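PDB 4E21: 6-phosphogluconate dehydrogenase (Decarboxylating) from Geobacter metallireducens, which probably catalyses the NADP-dependent oxidative decarboxylation of 6-phosphogluconate in the pentose phosphate pathway. Local coordinates for residues 268-273 with 279-284; 180-185 with 192-197; 216-221 with 328-333. One frame throughout, in Å; residues are numbered along the deposited sequence.

Contact 1 (268-273 with 279-284); sequences VWRRGS and LLDLSA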
ATOM      1  N   VAL B 268      23.888 -15.354  -5.065  1.00 23.12           N
ATOM      2  CA  VAL B 268      24.409 -15.508  -3.700  1.00 22.18           C
ATOM      3  C   VAL B 268      23.326 -15.708  -2.637  1.00 21.94           C
ATOM      4  O   VAL B 268      23.545 -16.414  -1.641  1.00 21.32           O
ATOM      5  CB  VAL B 268      25.369 -14.344  -3.273  1.00 23.50           C
ATOM      6  CG1 VAL B 268      24.592 -13.175  -2.674  1.00 20.35           C
ATOM      7  CG2 VAL B 268      26.356 -14.849  -2.258  1.00 22.94           C
ATOM      8  N   TRP B 269      22.162 -15.093  -2.844  1.00 20.79           N
ATOM      9  CA  TRP B 269      21.029 -15.312  -1.939  1.00 23.24           C
ATOM     10  C   TRP B 269      20.454 -16.747  -1.939  1.00 24.26           C
ATOM     11  O   TRP B 269      19.759 -17.117  -0.999  1.00 23.99           O
ATOM     12  CB  TRP B 269      19.898 -14.322  -2.197  1.00 21.36           C
ATOM     13  CG  TRP B 269      20.182 -12.904  -1.768  1.00 21.93           C
ATOM     14  CD1 TRP B 269      21.112 -12.474  -0.840  1.00 24.03           C
ATOM     15  CD2 TRP B 269      19.497 -11.731  -2.215  1.00 22.73           C
ATOM     16  NE1 TRP B 269      21.041 -11.107  -0.701  1.00 21.34           N
ATOM     17  CE2 TRP B 269      20.057 -10.628  -1.534  1.00 23.02           C
ATOM     18  CE3 TRP B 269      18.465 -11.503  -3.133  1.00 22.37           C
ATOM     19  CZ2 TRP B 269      19.617  -9.312  -1.749  1.00 22.32           C
ATOM     20  CZ3 TRP B 269      18.033 -10.199  -3.341  1.00 20.88           C
ATOM     21  CH2 TRP B 269      18.607  -9.121  -2.648  1.00 20.77           C
ATOM     22  N   ARG B 270      20.751 -17.549  -2.963  1.00 23.80           N
ATOM     23  CA  ARG B 270      20.225 -18.921  -3.033  1.00 25.38           C
ATOM     24  C   ARG B 270      20.831 -19.840  -1.977  1.00 27.37           C
ATOM     25  O   ARG B 270      20.258 -20.887  -1.670  1.00 28.97           O
ATOM     26  CB  ARG B 270      20.437 -19.536  -4.414  1.00 24.70           C
ATOM     27  CG  ARG B 270      19.976 -18.678  -5.549  1.00 23.18           C
ATOM     28  CD  ARG B 270      20.145 -19.378  -6.874  1.00 26.02           C
ATOM     29  NE  ARG B 270      19.523 -20.708  -6.856  1.00 29.54           N
ATOM     30  CZ  ARG B 270      20.184 -21.839  -7.094  1.00 31.31           C
ATOM     31  NH1 ARG B 270      21.483 -21.800  -7.387  1.00 30.10           N
ATOM     32  NH2 ARG B 270      19.555 -23.009  -7.040  1.00 30.88           N
ATOM     33  N   ARG B 271      21.975 -19.447  -1.408  1.00 28.19           N
ATOM     34  CA  ARG B 271      22.634 -20.260  -0.385  1.00 25.37           C
ATOM     35  C   ARG B 271      22.881 -19.507   0.931  1.00 27.41           C
ATOM     36  O   ARG B 271      23.638 -18.530   1.002  1.00 26.58           O
ATOM     37  CB  ARG B 271      23.926 -20.852  -0.938  1.00 27.72           C
ATOM     38  CG  ARG B 271      23.731 -21.691  -2.179  1.00 28.83           C
ATOM     39  CD  ARG B 271      25.060 -22.133  -2.755  1.00 30.29           C
ATOM     40  NE  ARG B 271      24.925 -22.974  -3.941  1.00 27.80           N
ATOM     41  CZ  ARG B 271      24.776 -22.501  -5.169  1.00 29.01           C
ATOM     42  NH1 ARG B 271      24.708 -21.195  -5.369  1.00 28.34           N
ATOM     43  NH2 ARG B 271      24.676 -23.327  -6.198  1.00 31.23           N
ATOM     44  N   GLY B 272      22.217 -19.967   1.981  1.00 28.23           N
ATOM     45  CA  GLY B 272      22.393 -19.385   3.289  1.00 27.42           C
ATOM     46  C   GLY B 272      21.552 -18.176   3.671  1.00 28.99           C
ATOM     47  O   GLY B 272      21.654 -17.719   4.818  1.00 30.49           O
ATOM     48  N   SER B 273      20.735 -17.635   2.763  1.00 27.32           N
ATOM     49  CA  SER B 273      19.946 -16.453   3.135  1.00 26.63           C
ATOM     50  C   SER B 273      18.534 -16.841   3.545  1.00 26.85           C
ATOM     51  O   SER B 273      18.115 -17.980   3.365  1.00 26.02           O
ATOM     52  CB  SER B 273      19.904 -15.406   2.016  1.00 24.82           C
ATOM     53  OG  SER B 273      19.001 -15.767   0.990  1.00 27.06           O
ATOM     54  N   LEU B 279      11.000 -18.968  -6.632  1.00 22.68           N
ATOM     55  CA  LEU B 279      10.959 -17.690  -7.337  1.00 24.80           C
ATOM     56  C   LEU B 279      12.330 -16.988  -7.445  1.00 24.29           C
ATOM     57  O   LEU B 279      12.631 -16.371  -8.475  1.00 24.85           O
ATOM     58  CB  LEU B 279       9.894 -16.771  -6.728  1.00 25.38           C
ATOM     59  CG  LEU B 279       8.471 -17.244  -7.089  1.00 24.46           C
ATOM     60  CD1 LEU B 279       7.417 -16.620  -6.173  1.00 19.17           C
ATOM     61  CD2 LEU B 279       8.169 -16.976  -8.563  1.00 22.75           C
ATOM     62  N   LEU B 280      13.163 -17.109  -6.411  1.00 22.75           N
ATOM     63  CA  LEU B 280      14.521 -16.544  -6.456  1.00 25.30           C
ATOM     64  C   LEU B 280      15.346 -17.287  -7.488  1.00 25.14           C
ATOM     65  O   LEU B 280      16.030 -16.665  -8.310  1.00 25.25           O
ATOM     66  CB  LEU B 280      15.219 -16.585  -5.086  1.00 21.38           C
ATOM     67  CG  LEU B 280      16.666 -16.071  -5.021  1.00 24.68           C
ATOM     68  CD1 LEU B 280      16.738 -14.566  -5.256  1.00 22.14           C
ATOM     69  CD2 LEU B 280      17.291 -16.406  -3.689  1.00 22.36           C
ATOM     70  N   ASP B 281      15.273 -18.616  -7.436  1.00 25.29           N
ATOM     71  CA  ASP B 281      15.969 -19.480  -8.402  1.00 25.54           C
ATOM     72  C   ASP B 281      15.648 -19.038  -9.813  1.00 25.98           C
ATOM     73  O   ASP B 281      16.523 -19.031 -10.667  1.00 27.15           O
ATOM     74  CB  ASP B 281      15.569 -20.954  -8.225  1.00 25.65           C
ATOM     75  CG  ASP B 281      16.106 -21.548  -6.937  1.00 28.73           C
ATOM     76  OD1 ASP B 281      16.874 -20.848  -6.237  1.00 29.43           O
ATOM     77  OD2 ASP B 281      15.774 -22.708  -6.615  1.00 31.14           O
ATOM     78  N   LEU B 282      14.386 -18.668 -10.048  1.00 25.05           N
ATOM     79  CA  LEU B 282      13.944 -18.224 -11.364  1.00 24.95           C
ATOM     80  C   LEU B 282      14.465 -16.835 -11.699  1.00 25.81           C
ATOM     81  O   LEU B 282      14.845 -16.562 -12.839  1.00 25.60           O
ATOM     82  CB  LEU B 282      12.418 -18.228 -11.445  1.00 23.39           C
ATOM     83  CG  LEU B 282      11.730 -19.600 -11.324  1.00 30.26           C
ATOM     84  CD1 LEU B 282      10.178 -19.523 -11.520  1.00 28.64           C
ATOM     85  CD2 LEU B 282      12.346 -20.598 -12.304  1.00 29.89           C
ATOM     86  N   SER B 283      14.437 -15.945 -10.711  1.00 25.55           N
ATOM     87  CA  SER B 283      14.965 -14.596 -10.890  1.00 26.83           C
ATOM     88  C   SER B 283      16.439 -14.661 -11.246  1.00 26.29           C
ATOM     89  O   SER B 283      16.893 -13.936 -12.124  1.00 25.33           O
ATOM     90  CB  SER B 283      14.799 -13.765  -9.615  1.00 25.79           C
ATOM     91  OG  SER B 283      13.427 -13.457  -9.421  1.00 31.29           O
ATOM     92  N   ALA B 284      17.173 -15.527 -10.549  1.00 22.00           N
ATOM     93  CA  ALA B 284      18.591 -15.698 -10.814  1.00 26.53           C
ATOM     94  C   ALA B 284      18.825 -16.186 -12.246  1.00 29.20           C
ATOM     95  O   ALA B 284      19.761 -15.749 -12.927  1.00 28.24           O
ATOM     96  CB  ALA B 284      19.204 -16.680  -9.813  1.00 26.73           C
TER
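R270 NE donates to D281 OD1 at 2.7 Å, and the N-H...O angle of 178° makes the bond almost straight. The oxygen lies in the guanidinium plane, at its edge, yet it is approached from above the carboxylate plane, the two planes being 74° apart; this is a single-bond salt bridge, not a bidentate one. A bend at chi3 of R270 turns NE toward D281 OD1. Separately, R270 CD lies 4.1 Å from A284 CB. L280 supplies the apolar part of the contact. Its CG stands anti to the backbone N (chi1 178°), and its CD2 fits against the backbone at W269, 3.7 Å from W269 CB, while CD1 meets the indole at its edge, 4.1 Å from CE3. The R270 guanidinium has further mates: NH1 forms a salt bridge with E267 and a hydrogen bond with P181 O of the second subunit. The contact thus joins helix 262-269 and the turn after it to helix 278-289 beside a subunit interface. With acidic groups at NE and NH1, the buried R270 is likely to keep its charge compensated while its NH1 reaches the neighbouring chain.

Contact 2 (180-185 with 192-197); sequences APRTPG and TAELGY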
ATOM      1  N   ALA B 180      11.090 -32.892  -1.387  1.00 32.77           N
ATOM      2  CA  ALA B 180      11.607 -31.964  -0.389  1.00 33.42           C
ATOM      3  C   ALA B 180      11.802 -32.657   0.968  1.00 35.91           C
ATOM      4  O   ALA B 180      11.053 -33.569   1.325  1.00 37.29           O
ATOM      5  CB  ALA B 180      10.666 -30.750  -0.247  1.00 31.26           C
ATOM      6  N   PRO B 181      12.798 -32.214   1.744  1.00 34.98           N
ATOM      7  CA  PRO B 181      13.024 -32.822   3.063  1.00 37.60           C
ATOM      8  C   PRO B 181      11.809 -32.706   3.991  1.00 35.62           C
ATOM      9  O   PRO B 181      11.084 -31.721   3.934  1.00 36.40           O
ATOM     10  CB  PRO B 181      14.214 -32.016   3.622  1.00 33.78           C
ATOM     11  CG  PRO B 181      14.261 -30.777   2.764  1.00 38.02           C
ATOM     12  CD  PRO B 181      13.837 -31.231   1.412  1.00 35.09           C
ATOM     13  N   ARG B 182      11.609 -33.692   4.859  1.00 37.05           N
ATOM     14  CA  ARG B 182      10.441 -33.702   5.734  1.00 37.45           C
ATOM     15  C   ARG B 182      10.473 -32.654   6.853  1.00 37.81           C
ATOM     16  O   ARG B 182      11.503 -32.368   7.459  1.00 39.67           O
ATOM     17  CB  ARG B 182      10.167 -35.112   6.302  1.00 37.51           C
ATOM     18  CG  ARG B 182       9.987 -36.206   5.234  1.00 40.19           C
ATOM     19  CD  ARG B 182       9.564 -37.553   5.830  1.00 41.89           C
ATOM     20  NE  ARG B 182       8.248 -37.490   6.480  1.00 46.05           N
ATOM     21  CZ  ARG B 182       7.731 -38.449   7.251  1.00 46.69           C
ATOM     22  NH1 ARG B 182       8.423 -39.554   7.486  1.00 48.59           N
ATOM     23  NH2 ARG B 182       6.528 -38.305   7.803  1.00 44.42           N
ATOM     24  N   THR B 183       9.304 -32.087   7.101  1.00 37.78           N
ATOM     25  CA  THR B 183       9.060 -31.140   8.164  1.00 37.58           C
ATOM     26  C   THR B 183       9.146 -31.852   9.509  1.00 40.32           C
ATOM     27  O   THR B 183       8.388 -32.781   9.770  1.00 40.75           O
ATOM     28  CB  THR B 183       7.644 -30.533   7.983  1.00 36.11           C
ATOM     29  OG1 THR B 183       7.572 -29.892   6.702  1.00 31.70           O
ATOM     30  CG2 THR B 183       7.282 -29.557   9.099  1.00 32.93           C
ATOM     31  N   PRO B 184      10.078 -31.415  10.370  1.00 43.66           N
ATOM     32  CA  PRO B 184      10.252 -31.995  11.706  1.00 44.73           C
ATOM     33  C   PRO B 184       8.925 -32.131  12.435  1.00 44.86           C
ATOM     34  O   PRO B 184       8.337 -31.121  12.826  1.00 44.38           O
ATOM     35  CB  PRO B 184      11.132 -30.966  12.417  1.00 44.92           C
ATOM     36  CG  PRO B 184      11.938 -30.346  11.310  1.00 44.89           C
ATOM     37  CD  PRO B 184      11.005 -30.291  10.128  1.00 44.97           C
ATOM     38  N   GLY B 185       8.459 -33.364  12.610  1.00 49.89           N
ATOM     39  CA  GLY B 185       7.189 -33.609  13.277  1.00 50.88           C
ATOM     40  C   GLY B 185       6.110 -34.248  12.422  1.00 50.92           C
ATOM     41  O   GLY B 185       5.070 -34.622  12.945  1.00 55.17           O
ATOM     42  N   THR B 192      -2.182 -36.986   2.960  1.00 31.51           N
ATOM     43  CA  THR B 192      -1.334 -36.967   1.769  1.00 28.27           C
ATOM     44  C   THR B 192      -0.500 -35.691   1.592  1.00 29.34           C
ATOM     45  O   THR B 192       0.236 -35.580   0.627  1.00 29.63           O
ATOM     46  CB  THR B 192      -2.211 -37.080   0.514  1.00 31.34           C
ATOM     47  OG1 THR B 192      -3.023 -35.896   0.398  1.00 25.89           O
ATOM     48  CG2 THR B 192      -3.127 -38.334   0.590  1.00 28.87           C
ATOM     49  N   ALA B 193      -0.619 -34.725   2.494  1.00 27.64           N
ATOM     50  CA  ALA B 193       0.019 -33.426   2.282  1.00 27.46           C
ATOM     51  C   ALA B 193       1.494 -33.531   1.868  1.00 27.96           C
ATOM     52  O   ALA B 193       1.968 -32.770   1.004  1.00 25.13           O
ATOM     53  CB  ALA B 193      -0.156 -32.541   3.506  1.00 24.47           C
ATOM     54  N   GLU B 194       2.206 -34.508   2.436  1.00 29.18           N
ATOM     55  CA  GLU B 194       3.652 -34.646   2.205  1.00 28.67           C
ATOM     56  C   GLU B 194       4.003 -35.112   0.809  1.00 28.90           C
ATOM     57  O   GLU B 194       5.170 -35.085   0.410  1.00 27.45           O
ATOM     58  CB  GLU B 194       4.293 -35.586   3.224  1.00 29.92           C
ATOM     59  CG  GLU B 194       4.537 -34.965   4.588  1.00 33.46           C
ATOM     60  CD  GLU B 194       5.432 -35.825   5.472  1.00 39.58           C
ATOM     61  OE1 GLU B 194       4.927 -36.842   5.997  1.00 42.21           O
ATOM     62  OE2 GLU B 194       6.631 -35.483   5.649  1.00 38.72           O
ATOM     63  N   LEU B 195       2.991 -35.559   0.078  1.00 28.40           N
ATOM     64  CA  LEU B 195       3.191 -36.114  -1.258  1.00 28.67           C
ATOM     65  C   LEU B 195       3.063 -35.024  -2.325  1.00 29.15           C
ATOM     66  O   LEU B 195       3.445 -35.228  -3.490  1.00 27.98           O
ATOM     67  CB  LEU B 195       2.177 -37.241  -1.518  1.00 30.11           C
ATOM     68  CG  LEU B 195       2.454 -38.688  -1.062  1.00 31.06           C
ATOM     69  CD1 LEU B 195       3.041 -38.740   0.305  1.00 30.30           C
ATOM     70  CD2 LEU B 195       1.173 -39.538  -1.091  1.00 32.86           C
ATOM     71  N   GLY B 196       2.517 -33.870  -1.924  1.00 28.28           N
ATOM     72  CA  GLY B 196       2.272 -32.786  -2.855  1.00 27.45           C
ATOM     73  C   GLY B 196       0.863 -32.762  -3.458  1.00 27.13           C
ATOM     74  O   GLY B 196       0.631 -32.122  -4.479  1.00 25.78           O
ATOM     75  N   TYR B 197      -0.083 -33.448  -2.825  1.00 25.74           N
ATOM     76  CA  TYR B 197      -1.487 -33.248  -3.143  1.00 25.60           C
ATOM     77  C   TYR B 197      -2.316 -33.289  -1.870  1.00 26.08           C
ATOM     78  O   TYR B 197      -1.902 -33.878  -0.867  1.00 24.91           O
ATOM     79  CB  TYR B 197      -1.999 -34.245  -4.200  1.00 27.80           C
ATOM     80  CG  TYR B 197      -2.092 -35.687  -3.741  1.00 29.79           C
ATOM     81  CD1 TYR B 197      -0.955 -36.498  -3.688  1.00 28.85           C
ATOM     82  CD2 TYR B 197      -3.321 -36.246  -3.379  1.00 28.86           C
ATOM     83  CE1 TYR B 197      -1.035 -37.822  -3.277  1.00 30.11           C
ATOM     84  CE2 TYR B 197      -3.414 -37.567  -2.978  1.00 30.77           C
ATOM     85  CZ  TYR B 197      -2.266 -38.348  -2.929  1.00 34.13           C
ATOM     86  OH  TYR B 197      -2.352 -39.658  -2.528  1.00 35.54           O
TER
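R182 grips E194 side-on, with NE and NH2 each taking a different carboxylate oxygen. The straighter limb is NE to OE2, 2.7 Å long with an N-H...O angle of 163°; OE2 is met on its syn side and lies close to the guanidinium plane. NH2 reaches OE1 at 2.8 Å, using the syn lone pair, but that bond is more bent and tilted from the guanidinium plane. The planes of the two groups are 41° apart, consistent with a twisted fork. Conformation brings the ends together. In both residues CG stands anti to the carbonyl carbon, beside the backbone N, and beyond that point the two chains differ. The R182 chain turns at chi3 (64°), directing NE toward OE2, with its aliphatic carbons alongside that oxygen: CG stands 3.5 Å from E194 OE2, and CB and CD are each 3.6 Å from the same atom. E194 instead runs straight beyond CG and meets the arginine at about a right angle, so that its carboxylate arrives end-on at the NE side of the guanidinium.

The glutamate projects from a 3-10 turn, 193-195, held by L195 N to T192 O at 2.8 Å. Both segments belong to the loop between helix 167-173 and strand 197-201, the last strand at one edge of the sheet within this chain. E267 of the second subunit packs on E194 and accepts a hydrogen bond from T183 OG1. Because the glutamate is buried and R182 exposed, the bridge links the surface of the loop to its interior, and R182 probably offsets the charge of the buried E194.

Contact 3 (216-221 with 328-333); sequences IEYGLM and YERFSS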
ATOM      1  N   ILE B 216      -0.641 -15.092  -3.221  1.00 19.00           N
ATOM      2  CA  ILE B 216       0.620 -15.106  -2.507  1.00 19.50           C
ATOM      3  C   ILE B 216       1.789 -14.992  -3.492  1.00 19.71           C
ATOM      4  O   ILE B 216       2.721 -14.207  -3.295  1.00 18.53           O
ATOM      5  CB  ILE B 216       0.743 -16.364  -1.657  1.00 19.05           C
ATOM      6  CG1 ILE B 216      -0.270 -16.318  -0.517  1.00 19.65           C
ATOM      7  CG2 ILE B 216       2.150 -16.506  -1.120  1.00 18.54           C
ATOM      8  CD1 ILE B 216      -0.389 -17.599   0.248  1.00 20.18           C
ATOM      9  N   GLU B 217       1.697 -15.748  -4.576  1.00 19.09           N
ATOM     10  CA  GLU B 217       2.711 -15.730  -5.606  1.00 20.56           C
ATOM     11  C   GLU B 217       2.930 -14.327  -6.164  1.00 18.36           C
ATOM     12  O   GLU B 217       4.051 -13.957  -6.436  1.00 17.12           O
ATOM     13  CB  GLU B 217       2.350 -16.723  -6.694  1.00 18.55           C
ATOM     14  CG  GLU B 217       3.155 -16.661  -7.951  1.00 20.05           C
ATOM     15  CD  GLU B 217       2.417 -17.419  -9.059  1.00 25.90           C
ATOM     16  OE1 GLU B 217       2.178 -18.628  -8.894  1.00 27.95           O
ATOM     17  OE2 GLU B 217       2.025 -16.810 -10.075  1.00 28.69           O
ATOM     18  N   TYR B 218       1.861 -13.557  -6.309  1.00 19.92           N
ATOM     19  CA  TYR B 218       1.955 -12.184  -6.794  1.00 20.62           C
ATOM     20  C   TYR B 218       2.730 -11.333  -5.776  1.00 18.74           C
ATOM     21  O   TYR B 218       3.614 -10.567  -6.150  1.00 18.64           O
ATOM     22  CB  TYR B 218       0.568 -11.567  -6.964  1.00 21.12           C
ATOM     23  CG  TYR B 218      -0.179 -11.867  -8.242  1.00 22.93           C
ATOM     24  CD1 TYR B 218      -0.098 -13.102  -8.876  1.00 25.33           C
ATOM     25  CD2 TYR B 218      -1.034 -10.919  -8.786  1.00 24.11           C
ATOM     26  CE1 TYR B 218      -0.835 -13.364 -10.049  1.00 22.86           C
ATOM     27  CE2 TYR B 218      -1.764 -11.170  -9.943  1.00 23.49           C
ATOM     28  CZ  TYR B 218      -1.658 -12.380 -10.564  1.00 24.65           C
ATOM     29  OH  TYR B 218      -2.402 -12.575 -11.703  1.00 26.33           O
ATOM     30  N   GLY B 219       2.354 -11.454  -4.499  1.00 17.87           N
ATOM     31  CA  GLY B 219       3.014 -10.761  -3.412  1.00 16.93           C
ATOM     32  C   GLY B 219       4.500 -11.094  -3.340  1.00 17.46           C
ATOM     33  O   GLY B 219       5.326 -10.202  -3.149  1.00 16.93           O
ATOM     34  N   LEU B 220       4.844 -12.374  -3.505  1.00 17.94           N
ATOM     35  CA  LEU B 220       6.240 -12.809  -3.434  1.00 18.68           C
ATOM     36  C   LEU B 220       7.059 -12.237  -4.580  1.00 18.58           C
ATOM     37  O   LEU B 220       8.142 -11.724  -4.349  1.00 17.67           O
ATOM     38  CB  LEU B 220       6.362 -14.331  -3.450  1.00 19.34           C
ATOM     39  CG  LEU B 220       5.600 -15.137  -2.404  1.00 20.56           C
ATOM     40  CD1 LEU B 220       5.742 -16.617  -2.713  1.00 18.45           C
ATOM     41  CD2 LEU B 220       6.162 -14.817  -1.009  1.00 19.09           C
HETATM   42  N   MSE B 221       6.543 -12.335  -5.807  1.00 17.59           N
HETATM   43  CA  MSE B 221       7.212 -11.756  -6.961  1.00 18.94           C
HETATM   44  C   MSE B 221       7.395 -10.241  -6.835  1.00 19.59           C
HETATM   45  O   MSE B 221       8.475  -9.722  -7.126  1.00 18.78           O
HETATM   46  CB  MSE B 221       6.456 -12.089  -8.236  1.00 19.33           C
HETATM   47  CG  MSE B 221       6.477 -13.570  -8.569  1.00 20.99           C
HETATM   48 SE   MSE B 221       5.127 -14.029  -9.926  0.73 27.65          SE
HETATM   49  CE  MSE B 221       5.653 -12.835 -11.364  1.00 25.22           C
ATOM     50  N   TYR B 328      -1.988  -4.313  -8.129  1.00 17.93           N
ATOM     51  CA  TYR B 328      -2.151  -2.973  -8.695  1.00 19.11           C
ATOM     52  C   TYR B 328      -0.922  -2.567  -9.495  1.00 20.04           C
ATOM     53  O   TYR B 328      -1.024  -1.802 -10.468  1.00 19.85           O
ATOM     54  CB  TYR B 328      -2.467  -1.916  -7.624  1.00 18.42           C
ATOM     55  CG  TYR B 328      -3.739  -2.212  -6.851  1.00 18.50           C
ATOM     56  CD1 TYR B 328      -3.867  -1.866  -5.500  1.00 17.56           C
ATOM     57  CD2 TYR B 328      -4.804  -2.849  -7.468  1.00 18.70           C
ATOM     58  CE1 TYR B 328      -5.042  -2.149  -4.787  1.00 19.12           C
ATOM     59  CE2 TYR B 328      -5.971  -3.151  -6.774  1.00 20.14           C
ATOM     60  CZ  TYR B 328      -6.088  -2.794  -5.435  1.00 20.21           C
ATOM     61  OH  TYR B 328      -7.235  -3.107  -4.763  1.00 18.82           O
ATOM     62  N   GLU B 329       0.240  -3.073  -9.084  1.00 17.43           N
ATOM     63  CA  GLU B 329       1.448  -2.762  -9.816  1.00 18.58           C
ATOM     64  C   GLU B 329       1.370  -3.353 -11.206  1.00 18.54           C
ATOM     65  O   GLU B 329       1.851  -2.754 -12.165  1.00 19.13           O
ATOM     66  CB  GLU B 329       2.709  -3.223  -9.061  1.00 19.20           C
ATOM     67  CG  GLU B 329       3.023  -2.346  -7.819  1.00 19.32           C
ATOM     68  CD  GLU B 329       4.165  -2.916  -7.002  1.00 22.17           C
ATOM     69  OE1 GLU B 329       4.231  -4.145  -6.877  1.00 24.32           O
ATOM     70  OE2 GLU B 329       5.010  -2.153  -6.497  1.00 25.84           O
ATOM     71  N   ARG B 330       0.772  -4.530 -11.317  1.00 17.23           N
ATOM     72  CA  ARG B 330       0.545  -5.109 -12.633  1.00 20.78           C
ATOM     73  C   ARG B 330      -0.396  -4.220 -13.452  1.00 21.03           C
ATOM     74  O   ARG B 330      -0.134  -3.984 -14.637  1.00 23.24           O
ATOM     75  CB  ARG B 330       0.024  -6.553 -12.538  1.00 21.43           C
ATOM     76  CG  ARG B 330       0.997  -7.498 -11.846  1.00 20.31           C
ATOM     77  CD  ARG B 330       0.614  -8.942 -12.045  1.00 22.75           C
ATOM     78  NE  ARG B 330       1.581  -9.838 -11.416  1.00 24.94           N
ATOM     79  CZ  ARG B 330       1.706 -11.130 -11.700  1.00 24.95           C
ATOM     80  NH1 ARG B 330       0.943 -11.696 -12.632  1.00 23.67           N
ATOM     81  NH2 ARG B 330       2.610 -11.846 -11.062  1.00 25.43           N
ATOM     82  N   PHE B 331      -1.463  -3.707 -12.828  1.00 19.28           N
ATOM     83  CA  PHE B 331      -2.376  -2.786 -13.529  1.00 20.38           C
ATOM     84  C   PHE B 331      -1.655  -1.556 -14.076  1.00 23.29           C
ATOM     85  O   PHE B 331      -1.842  -1.197 -15.241  1.00 22.22           O
ATOM     86  CB  PHE B 331      -3.545  -2.310 -12.652  1.00 20.04           C
ATOM     87  CG  PHE B 331      -4.488  -3.391 -12.249  1.00 19.72           C
ATOM     88  CD1 PHE B 331      -5.441  -3.157 -11.285  1.00 20.14           C
ATOM     89  CD2 PHE B 331      -4.408  -4.659 -12.817  1.00 20.99           C
ATOM     90  CE1 PHE B 331      -6.336  -4.174 -10.913  1.00 21.36           C
ATOM     91  CE2 PHE B 331      -5.280  -5.678 -12.438  1.00 20.89           C
ATOM     92  CZ  PHE B 331      -6.242  -5.434 -11.500  1.00 21.08           C
ATOM     93  N   SER B 332      -0.845  -0.901 -13.237  1.00 21.18           N
ATOM     94  CA  SER B 332      -0.184   0.336 -13.664  1.00 22.89           C
ATOM     95  C   SER B 332       0.912   0.040 -14.676  1.00 21.91           C
ATOM     96  O   SER B 332       1.244   0.890 -15.501  1.00 22.47           O
ATOM     97  CB  SER B 332       0.379   1.135 -12.469  1.00 19.74           C
ATOM     98  OG  SER B 332       1.196   0.299 -11.688  1.00 19.90           O
ATOM     99  N   SER B 333       1.462  -1.169 -14.621  1.00 21.35           N
ATOM    100  CA  SER B 333       2.468  -1.580 -15.588  1.00 20.76           C
ATOM    101  C   SER B 333       1.854  -1.616 -16.991  1.00 24.72           C
ATOM    102  O   SER B 333       2.570  -1.515 -17.996  1.00 23.15           O
ATOM    103  CB  SER B 333       3.040  -2.940 -15.226  1.00 23.17           C
ATOM    104  OG  SER B 333       2.320  -3.987 -15.855  1.00 24.12           O
TER
HETATM  105  O   HOH W   1       2.524 -14.559 -12.038  1.00 25.73           O
HETATM  106  O   HOH W   2       3.328  -9.708  -8.877  1.00 21.04           O
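This is a buried cation-pi stack between two helices of the C-terminal helical domain: R330 of helix 321-333 lays its guanidinium flat on the Y218 ring of helix 205-232. The two planes are only 12° apart and their centres 3.6 Å, and R330 CZ sits 6° off the ring normal, so the charge lies over the middle of the ring. NH1 comes nearest, 3.4 Å from Y218 CZ. The R330 chain is extended from CG to NE, which lets it span helix backbones whose nearest CA atoms, those of Y218 and R330, are 9.3 Å apart. SE of M221, a selenomethionine, lies at the guanidinium edge, in its plane, 3.5 Å from R330 NH2, and the bend at chi3 brings M221 CE obliquely to 3.2 Å from the same nitrogen.

Helix 205-232 is the long helix that follows the Rossmann-type nucleotide-binding domain, as in 6-phosphogluconate and 3-hydroxyisobutyrate dehydrogenases, and here its face receives a side chain from over a hundred residues later. Two waters lie in the guanidinium plane at its edge and, with S301 O, which is bonded to NH1, probably help hold its orientation. Water 1 donates to E217 OE2 and accepts from R330 NH2 at 2.9 Å; water 2 donates to Y218 O and accepts from R330 NE at 3.1 Å. NH1 also bonds a (4R)-2-methylpentane-2,4-diol, probably from the crystallisation liquor, which comes close to Y218 too. A leucine in place of Y218 would probably leave the guanidinium without its flat aromatic platform, so that its tilt would be held mainly by the bonds at its edge. R348 of the third subunit brings a like charge close to NH1.

Along the chain contact 2 comes first and closes before the others open; contact 1 then falls within the span between the two halves of contact 3. Contacts 1 and 3 belong to the C-terminal helical region, their centres 19 Å apart, and they touch directly: L279 CD1 of helix 278-289 packs 3.7 Å from L220 CB of helix 205-232. Contact 2 lies in the loop leading to strand 197-201 of the sheet, with centres about 22 Å from contact 1 and 29 Å from contact 3, and touches neither within the chain. At the subunit interface, however, contact 1 of one copy meets the contact 2 loop of another, which joins the two regions across the four-chain assembly.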